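Local coordinates for protein aryl esterase (Mycobacterium smegmatis, PDB 2Q0Q) that probably hydrolyses aryl esters and transfers acyl groups to alcohols in water, as an oligomeric member of the SGNH hydrolase superfamily, at residues A2-F8 / D45-E51; I107-S112 / V167-L171. All blocks are in the same frame, centred on the assembly; numbering follows the deposited sequence.

Interaction 1: residues A2-F8 / D45-E51; sequences AKRILCF and DFEVIEE
Arg-4 and Glu-47 run side by side off the same face of two neighbouring parallel strands, and the arginine closes side-on over the carboxylate. Arg-4 NE reaches Glu-47 OE1 at 3.1 Å, and its NH2 meets Glu-47 OE2 at 3.0 Å, a two-nitrogen salt bridge. Both oxygens are approached from above the carboxylate plane, the two flat groups standing 69° apart. The bend at chi3 of Arg-4 (98°) swings the guanidinium across to the neighbouring strand, where Ile-49 CD1 rises as a knob under one face, 3.7 Å from NH1. Farther along, Leu-6 CD1 drops into the notch between two side chains of the other strand, 3.6 Å from Ile-49 CG2 and 3.5 Å from Glu-51 CG. Strand 46-51 is outermost within the chain's parallel sheet, the core of the SGNH hydrolase fold, and 3-8 is the next one in, joined to it by hydrogen bonds such as Ile-5 N to Glu-47 O (2.8 Å). Helix 70-81 covers the face carrying Phe-8, Ile-49 and Glu-51, and its His-81 and Tyr-73 each bind a carboxylate oxygen of Glu-51. On the reverse face, Lys-3 CB lies against the Phe-46 ring, 3.8 Å from CD1, while Ile-5 CD1 comes to the edge of that ring. Cys-7 SG fits against Val-48 CG1 at 3.9 Å, and Leu-38 of helix 34-42 packs on both residues.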
ATOM      1  N   ALA G   2     -15.731  40.825   8.586  1.00 28.37           N
ATOM      2  CA  ALA G   2     -15.968  40.047   9.834  1.00 27.76           C
ATOM      3  C   ALA G   2     -14.779  39.162  10.160  1.00 27.59           C
ATOM      4  O   ALA G   2     -14.027  38.779   9.272  1.00 26.92           O
ATOM      5  CB  ALA G   2     -17.241  39.203   9.712  1.00 28.24           C
ATOM      6  N   LYS G   3     -14.612  38.848  11.442  1.00 26.92           N
ATOM      7  CA  LYS G   3     -13.633  37.845  11.849  1.00 26.98           C
ATOM      8  C   LYS G   3     -14.251  36.458  11.689  1.00 26.50           C
ATOM      9  O   LYS G   3     -15.402  36.235  12.078  1.00 26.64           O
ATOM     10  CB  LYS G   3     -13.173  38.102  13.284  1.00 27.49           C
ATOM     11  CG  LYS G   3     -12.256  39.313  13.381  1.00 28.19           C
ATOM     12  CD  LYS G   3     -11.414  39.301  14.640  1.00 28.97           C
ATOM     13  CE  LYS G   3     -10.477  40.504  14.701  1.00 31.09           C
ATOM     14  NZ  LYS G   3      -9.403  40.424  13.678  1.00 32.46           N
ATOM     15  N   ARG G   4     -13.496  35.541  11.103  1.00 25.44           N
ATOM     16  CA  ARG G   4     -14.038  34.254  10.662  1.00 25.46           C
ATOM     17  C   ARG G   4     -13.592  33.130  11.587  1.00 23.87           C
ATOM     18  O   ARG G   4     -12.389  32.918  11.789  1.00 22.65           O
ATOM     19  CB  ARG G   4     -13.620  33.943   9.217  1.00 25.57           C
ATOM     20  CG  ARG G   4     -14.051  35.012   8.227  1.00 28.19           C
ATOM     21  CD  ARG G   4     -13.849  34.622   6.776  1.00 27.57           C
ATOM     22  NE  ARG G   4     -15.097  34.126   6.199  1.00 31.03           N
ATOM     23  CZ  ARG G   4     -15.272  32.972   5.556  1.00 29.95           C
ATOM     24  NH1 ARG G   4     -14.277  32.139   5.302  1.00 27.96           N
ATOM     25  NH2 ARG G   4     -16.480  32.668   5.119  1.00 32.82           N
ATOM     26  N   ILE G   5     -14.586  32.428  12.140  1.00 23.24           N
ATOM     27  CA  ILE G   5     -14.385  31.359  13.119  1.00 22.80           C
ATOM     28  C   ILE G   5     -14.849  30.006  12.576  1.00 21.91           C
ATOM     29  O   ILE G   5     -16.042  29.796  12.371  1.00 22.33           O
ATOM     30  CB  ILE G   5     -15.210  31.629  14.412  1.00 23.29           C
ATOM     31  CG1 ILE G   5     -15.119  33.108  14.842  1.00 23.63           C
ATOM     32  CG2 ILE G   5     -14.777  30.668  15.503  1.00 22.36           C
ATOM     33  CD1 ILE G   5     -13.727  33.566  15.191  1.00 25.22           C
ATOM     34  N   LEU G   6     -13.912  29.093  12.351  1.00 20.92           N
ATOM     35  CA  LEU G   6     -14.228  27.725  11.893  1.00 20.51           C
ATOM     36  C   LEU G   6     -14.398  26.780  13.093  1.00 19.22           C
ATOM     37  O   LEU G   6     -13.495  26.669  13.900  1.00 19.30           O
ATOM     38  CB  LEU G   6     -13.099  27.177  11.010  1.00 20.21           C
ATOM     39  CG  LEU G   6     -13.151  25.691  10.620  1.00 20.29           C
ATOM     40  CD1 LEU G   6     -14.361  25.456   9.752  1.00 20.88           C
ATOM     41  CD2 LEU G   6     -11.892  25.313   9.895  1.00 22.24           C
ATOM     42  N   CYS G   7     -15.544  26.113  13.164  1.00 18.89           N
ATOM     43  CA  CYS G   7     -15.871  25.159  14.240  1.00 19.49           C
ATOM     44  C   CYS G   7     -15.747  23.765  13.641  1.00 19.07           C
ATOM     45  O   CYS G   7     -16.610  23.307  12.901  1.00 19.32           O
ATOM     46  CB  CYS G   7     -17.276  25.392  14.798  1.00 19.08           C
ATOM     47  SG  CYS G   7     -17.408  27.002  15.622  1.00 20.37           S
ATOM     48  N   PHE G   8     -14.631  23.115  13.964  1.00 18.71           N
ATOM     49  CA  PHE G   8     -14.315  21.782  13.472  1.00 18.52           C
ATOM     50  C   PHE G   8     -14.612  20.763  14.561  1.00 18.12           C
ATOM     51  O   PHE G   8     -14.047  20.837  15.652  1.00 18.79           O
ATOM     52  CB  PHE G   8     -12.836  21.710  13.050  1.00 18.46           C
ATOM     53  CG  PHE G   8     -12.502  20.512  12.199  1.00 17.28           C
ATOM     54  CD1 PHE G   8     -12.999  20.417  10.899  1.00 17.90           C
ATOM     55  CD2 PHE G   8     -11.696  19.495  12.674  1.00 17.88           C
ATOM     56  CE1 PHE G   8     -12.700  19.337  10.101  1.00 18.83           C
ATOM     57  CE2 PHE G   8     -11.388  18.409  11.872  1.00 19.67           C
ATOM     58  CZ  PHE G   8     -11.903  18.325  10.586  1.00 19.09           C
ATOM     59  N   ASP G  45     -20.050  41.322  13.707  1.00 31.40           N
ATOM     60  CA  ASP G  45     -18.599  41.485  13.559  1.00 31.22           C
ATOM     61  C   ASP G  45     -17.889  40.134  13.375  1.00 30.74           C
ATOM     62  O   ASP G  45     -16.693  40.101  13.076  1.00 31.27           O
ATOM     63  CB  ASP G  45     -17.981  42.236  14.742  1.00 32.43           C
ATOM     64  CG  ASP G  45     -18.220  43.748  14.688  1.00 34.19           C
ATOM     65  OD1 ASP G  45     -18.555  44.277  13.610  1.00 37.59           O
ATOM     66  OD2 ASP G  45     -18.060  44.398  15.750  1.00 39.68           O
ATOM     67  N   PHE G  46     -18.623  39.032  13.532  1.00 29.51           N
ATOM     68  CA  PHE G  46     -18.066  37.687  13.371  1.00 29.00           C
ATOM     69  C   PHE G  46     -18.901  36.828  12.442  1.00 28.09           C
ATOM     70  O   PHE G  46     -20.099  37.054  12.268  1.00 27.64           O
ATOM     71  CB  PHE G  46     -17.993  36.980  14.734  1.00 27.89           C
ATOM     72  CG  PHE G  46     -17.110  37.668  15.724  1.00 28.10           C
ATOM     73  CD1 PHE G  46     -15.807  37.242  15.931  1.00 26.95           C
ATOM     74  CD2 PHE G  46     -17.576  38.764  16.434  1.00 27.57           C
ATOM     75  CE1 PHE G  46     -14.986  37.898  16.862  1.00 29.04           C
ATOM     76  CE2 PHE G  46     -16.773  39.414  17.348  1.00 28.57           C
ATOM     77  CZ  PHE G  46     -15.470  38.982  17.557  1.00 28.47           C
ATOM     78  N   GLU G  47     -18.249  35.833  11.851  1.00 28.00           N
ATOM     79  CA  GLU G  47     -18.898  34.843  11.024  1.00 27.82           C
ATOM     80  C   GLU G  47     -18.433  33.450  11.450  1.00 27.14           C
ATOM     81  O   GLU G  47     -17.226  33.180  11.446  1.00 27.45           O
ATOM     82  CB  GLU G  47     -18.531  35.081   9.555  1.00 28.10           C
ATOM     83  CG  GLU G  47     -19.288  34.201   8.564  1.00 29.17           C
ATOM     84  CD  GLU G  47     -18.746  34.284   7.165  1.00 31.39           C
ATOM     85  OE1 GLU G  47     -17.928  35.198   6.886  1.00 34.29           O
ATOM     86  OE2 GLU G  47     -19.140  33.432   6.325  1.00 35.79           O
ATOM     87  N   VAL G  48     -19.388  32.581  11.781  1.00 26.16           N
ATOM     88  CA  VAL G  48     -19.111  31.207  12.199  1.00 25.46           C
ATOM     89  C   VAL G  48     -19.323  30.218  11.050  1.00 25.51           C
ATOM     90  O   VAL G  48     -20.298  30.292  10.310  1.00 25.94           O
ATOM     91  CB  VAL G  48     -19.979  30.809  13.420  1.00 25.38           C
ATOM     92  CG1 VAL G  48     -19.858  29.301  13.732  1.00 24.08           C
ATOM     93  CG2 VAL G  48     -19.571  31.648  14.617  1.00 24.06           C
ATOM     94  N   ILE G  49     -18.378  29.293  10.914  1.00 25.17           N
ATOM     95  CA  ILE G  49     -18.401  28.290   9.861  1.00 24.72           C
ATOM     96  C   ILE G  49     -18.524  26.911  10.502  1.00 24.45           C
ATOM     97  O   ILE G  49     -17.676  26.531  11.308  1.00 24.07           O
ATOM     98  CB  ILE G  49     -17.110  28.385   9.032  1.00 25.55           C
ATOM     99  CG1 ILE G  49     -17.025  29.762   8.357  1.00 26.16           C
ATOM    100  CG2 ILE G  49     -17.031  27.253   8.035  1.00 25.59           C
ATOM    101  CD1 ILE G  49     -15.612  30.303   8.277  1.00 28.13           C
ATOM    102  N   GLU G  50     -19.588  26.188  10.156  1.00 23.71           N
ATOM    103  CA  GLU G  50     -19.943  24.897  10.774  1.00 23.60           C
ATOM    104  C   GLU G  50     -19.373  23.727  10.000  1.00 22.88           C
ATOM    105  O   GLU G  50     -19.844  23.400   8.904  1.00 22.58           O
ATOM    106  CB  GLU G  50     -21.459  24.743  10.848  1.00 23.57           C
ATOM    107  CG  GLU G  50     -22.103  25.846  11.676  1.00 23.48           C
ATOM    108  CD  GLU G  50     -23.623  25.838  11.654  1.00 25.06           C
ATOM    109  OE1 GLU G  50     -24.238  25.486  10.613  1.00 23.99           O
ATOM    110  OE2 GLU G  50     -24.194  26.210  12.696  1.00 24.78           O
ATOM    111  N   GLU G  51     -18.333  23.121  10.553  1.00 21.98           N
ATOM    112  CA  GLU G  51     -17.768  21.902   9.993  1.00 21.68           C
ATOM    113  C   GLU G  51     -17.766  20.797  11.054  1.00 21.16           C
ATOM    114  O   GLU G  51     -16.719  20.331  11.479  1.00 20.46           O
ATOM    115  CB  GLU G  51     -16.367  22.158   9.433  1.00 22.12           C
ATOM    116  CG  GLU G  51     -16.358  23.043   8.173  1.00 22.59           C
ATOM    117  CD  GLU G  51     -16.687  22.312   6.896  1.00 24.62           C
ATOM    118  OE1 GLU G  51     -16.725  21.049   6.876  1.00 20.81           O
ATOM    119  OE2 GLU G  51     -16.834  23.011   5.860  1.00 26.05           O
TER

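Interaction 2: residues I107-S112 / V167-L171; sequences IALGMS and VYSAL
Two helices lying against the sheet of the SGNH hydrolase domain, 104-119 and 164-175, pack here through a buried apolar seam, and the Tyr-168 ring is its main wedge. With chi1 at -76°, CG of Tyr-168 lies beside its own backbone N, and the ring slants toward the other helix. Met-111, a selenomethionine, crosses the ring at about a right angle: Met-111 CG stands 4.2 Å from the centroid of the Tyr-168 ring and only 8° off the normal, a CH-pi contact over the face. The chain then bends at chi2 and chi3, curling the methyl Met-111 CE back to 3.4 Å from Tyr-168 CE2. Met-111 SE remains above the same face at 5.2 Å from the Tyr-168 ring centroid, a more distant Met-aromatic contact. Ile-107 CG2 abuts the ring edge beside the hydroxyl, 3.3 Å from Tyr-168 OH, which is hydrogen-bonded to Leu-91 O.

Ala-108, whose small side chain probably lets the helices approach, sets its CB 3.8 Å from Val-167 CG2. One turn along, Leu-171 pushes a forked end toward the first helix: CD2 sits 3.4 Å from Ala-108 O, and CD1 touches Ser-112 CB at 3.6 Å. Trp-149 of a neighbouring subunit packs on both Ala-108 and Leu-171, while Val-136 of strand 133-138 touches Met-111 and Tyr-168 from within the chain. The segments cross at -41° with axes 9.6 Å apart, an arrangement typical of neighbouring helices layered on the parallel sheet of a three-layer alpha/beta/alpha fold.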
ATOM      1  N   ILE G 107      -5.287   9.856  21.956  1.00 15.99           N
ATOM      2  CA  ILE G 107      -6.260  10.841  21.494  1.00 15.89           C
ATOM      3  C   ILE G 107      -5.628  12.230  21.497  1.00 15.68           C
ATOM      4  O   ILE G 107      -5.816  12.994  20.591  1.00 15.48           O
ATOM      5  CB  ILE G 107      -7.536  10.794  22.394  1.00 15.17           C
ATOM      6  CG1 ILE G 107      -8.118   9.382  22.342  1.00 16.19           C
ATOM      7  CG2 ILE G 107      -8.562  11.837  21.962  1.00 15.47           C
ATOM      8  CD1 ILE G 107      -9.321   9.192  23.188  1.00 16.16           C
ATOM      9  N   ALA G 108      -4.893  12.561  22.553  1.00 16.02           N
ATOM     10  CA  ALA G 108      -4.211  13.849  22.594  1.00 15.66           C
ATOM     11  C   ALA G 108      -3.238  14.008  21.413  1.00 15.80           C
ATOM     12  O   ALA G 108      -3.113  15.080  20.827  1.00 15.04           O
ATOM     13  CB  ALA G 108      -3.483  14.029  23.944  1.00 15.70           C
ATOM     14  N   LEU G 109      -2.557  12.923  21.074  1.00 15.30           N
ATOM     15  CA  LEU G 109      -1.649  12.941  19.936  1.00 15.62           C
ATOM     16  C   LEU G 109      -2.396  13.194  18.612  1.00 15.80           C
ATOM     17  O   LEU G 109      -1.912  13.952  17.768  1.00 15.71           O
ATOM     18  CB  LEU G 109      -0.824  11.659  19.896  1.00 15.90           C
ATOM     19  CG  LEU G 109       0.274  11.582  20.964  1.00 17.03           C
ATOM     20  CD1 LEU G 109       0.668  10.136  21.205  1.00 18.35           C
ATOM     21  CD2 LEU G 109       1.489  12.406  20.574  1.00 18.15           C
ATOM     22  N   GLY G 110      -3.580  12.605  18.455  1.00 15.18           N
ATOM     23  CA  GLY G 110      -4.422  12.890  17.297  1.00 15.13           C
ATOM     24  C   GLY G 110      -4.828  14.355  17.268  1.00 15.16           C
ATOM     25  O   GLY G 110      -4.767  15.000  16.235  1.00 14.20           O
HETATM   26  N   MSE G 111      -5.233  14.893  18.417  1.00 14.82           N
HETATM   27  CA  MSE G 111      -5.491  16.328  18.542  1.00 15.35           C
HETATM   28  C   MSE G 111      -4.266  17.175  18.185  1.00 15.64           C
HETATM   29  O   MSE G 111      -4.411  18.198  17.527  1.00 16.05           O
HETATM   30  CB  MSE G 111      -5.996  16.665  19.963  1.00 15.25           C
HETATM   31  CG  MSE G 111      -6.214  18.174  20.221  1.00 15.58           C
HETATM   32 SE   MSE G 111      -7.548  19.031  19.006  1.00 18.71          SE
HETATM   33  CE  MSE G 111      -9.207  18.446  19.938  1.00 16.68           C
ATOM     34  N   SER G 112      -3.067  16.748  18.592  1.00 15.54           N
ATOM     35  CA  SER G 112      -1.823  17.493  18.258  1.00 15.49           C
ATOM     36  C   SER G 112      -1.573  17.600  16.739  1.00 15.87           C
ATOM     37  O   SER G 112      -1.095  18.618  16.260  1.00 15.93           O
ATOM     38  CB  SER G 112      -0.589  16.877  18.943  1.00 16.74           C
ATOM     39  OG  SER G 112      -0.043  15.752  18.233  1.00 16.57           O
ATOM     40  N   VAL G 167      -5.256  15.864  29.557  1.00 17.19           N
ATOM     41  CA  VAL G 167      -4.263  15.617  28.520  1.00 16.67           C
ATOM     42  C   VAL G 167      -4.281  16.728  27.456  1.00 16.68           C
ATOM     43  O   VAL G 167      -3.221  17.090  26.964  1.00 16.45           O
ATOM     44  CB  VAL G 167      -4.356  14.177  27.860  1.00 16.93           C
ATOM     45  CG1 VAL G 167      -4.193  13.094  28.923  1.00 16.52           C
ATOM     46  CG2 VAL G 167      -5.641  13.982  27.083  1.00 16.93           C
ATOM     47  N   TYR G 168      -5.458  17.265  27.112  1.00 16.45           N
ATOM     48  CA  TYR G 168      -5.532  18.360  26.143  1.00 15.99           C
ATOM     49  C   TYR G 168      -4.978  19.658  26.734  1.00 15.84           C
ATOM     50  O   TYR G 168      -4.350  20.451  26.008  1.00 15.18           O
ATOM     51  CB  TYR G 168      -6.964  18.636  25.639  1.00 16.09           C
ATOM     52  CG  TYR G 168      -7.554  17.663  24.616  1.00 14.90           C
ATOM     53  CD1 TYR G 168      -6.950  16.446  24.305  1.00 17.48           C
ATOM     54  CD2 TYR G 168      -8.773  17.955  24.007  1.00 16.84           C
ATOM     55  CE1 TYR G 168      -7.531  15.564  23.382  1.00 15.17           C
ATOM     56  CE2 TYR G 168      -9.352  17.089  23.089  1.00 15.80           C
ATOM     57  CZ  TYR G 168      -8.731  15.897  22.788  1.00 16.14           C
ATOM     58  OH  TYR G 168      -9.314  15.051  21.878  1.00 16.78           O
ATOM     59  N   SER G 169      -5.205  19.892  28.034  1.00 16.14           N
ATOM     60  CA  SER G 169      -4.594  21.046  28.685  1.00 16.75           C
ATOM     61  C   SER G 169      -3.062  20.984  28.664  1.00 16.06           C
ATOM     62  O   SER G 169      -2.386  21.997  28.399  1.00 15.15           O
ATOM     63  CB  SER G 169      -5.073  21.189  30.118  1.00 17.74           C
ATOM     64  OG  SER G 169      -4.575  22.390  30.689  1.00 23.41           O
ATOM     65  N   ALA G 170      -2.537  19.802  28.960  1.00 15.20           N
ATOM     66  CA  ALA G 170      -1.096  19.525  28.895  1.00 15.42           C
ATOM     67  C   ALA G 170      -0.566  19.776  27.500  1.00 15.12           C
ATOM     68  O   ALA G 170       0.439  20.472  27.338  1.00 15.11           O
ATOM     69  CB  ALA G 170      -0.800  18.084  29.276  1.00 15.21           C
ATOM     70  N   LEU G 171      -1.243  19.188  26.520  1.00 14.43           N
ATOM     71  CA  LEU G 171      -0.854  19.333  25.111  1.00 14.88           C
ATOM     72  C   LEU G 171      -0.802  20.805  24.738  1.00 15.01           C
ATOM     73  O   LEU G 171       0.205  21.304  24.192  1.00 15.30           O
ATOM     74  CB  LEU G 171      -1.865  18.603  24.234  1.00 15.19           C
ATOM     75  CG  LEU G 171      -1.667  18.858  22.742  1.00 14.37           C
ATOM     76  CD1 LEU G 171      -0.300  18.332  22.267  1.00 14.53           C
ATOM     77  CD2 LEU G 171      -2.800  18.249  21.936  1.00 15.36           C
TER

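Interaction 1 closes along the chain before interaction 2 opens, so the two follow in series. Their centres lie 23 Å apart, and their nearest atoms, about 7 Å apart, do not touch. The five-stranded parallel sheet, ordered 46-52, 3-9, 86-90, 133-138, 179-181, connects them: interaction 1 joins the first two strands at one edge, whereas the helices of interaction 2 pack near the other end, with Tyr-168 against strands 133-138 and 179-181. One contact thus builds the sheet itself and the other a helical layer upon it. Each also borders a different neighbouring subunit, consistent with an oligomeric enzyme whose interfaces use several parts of one fold.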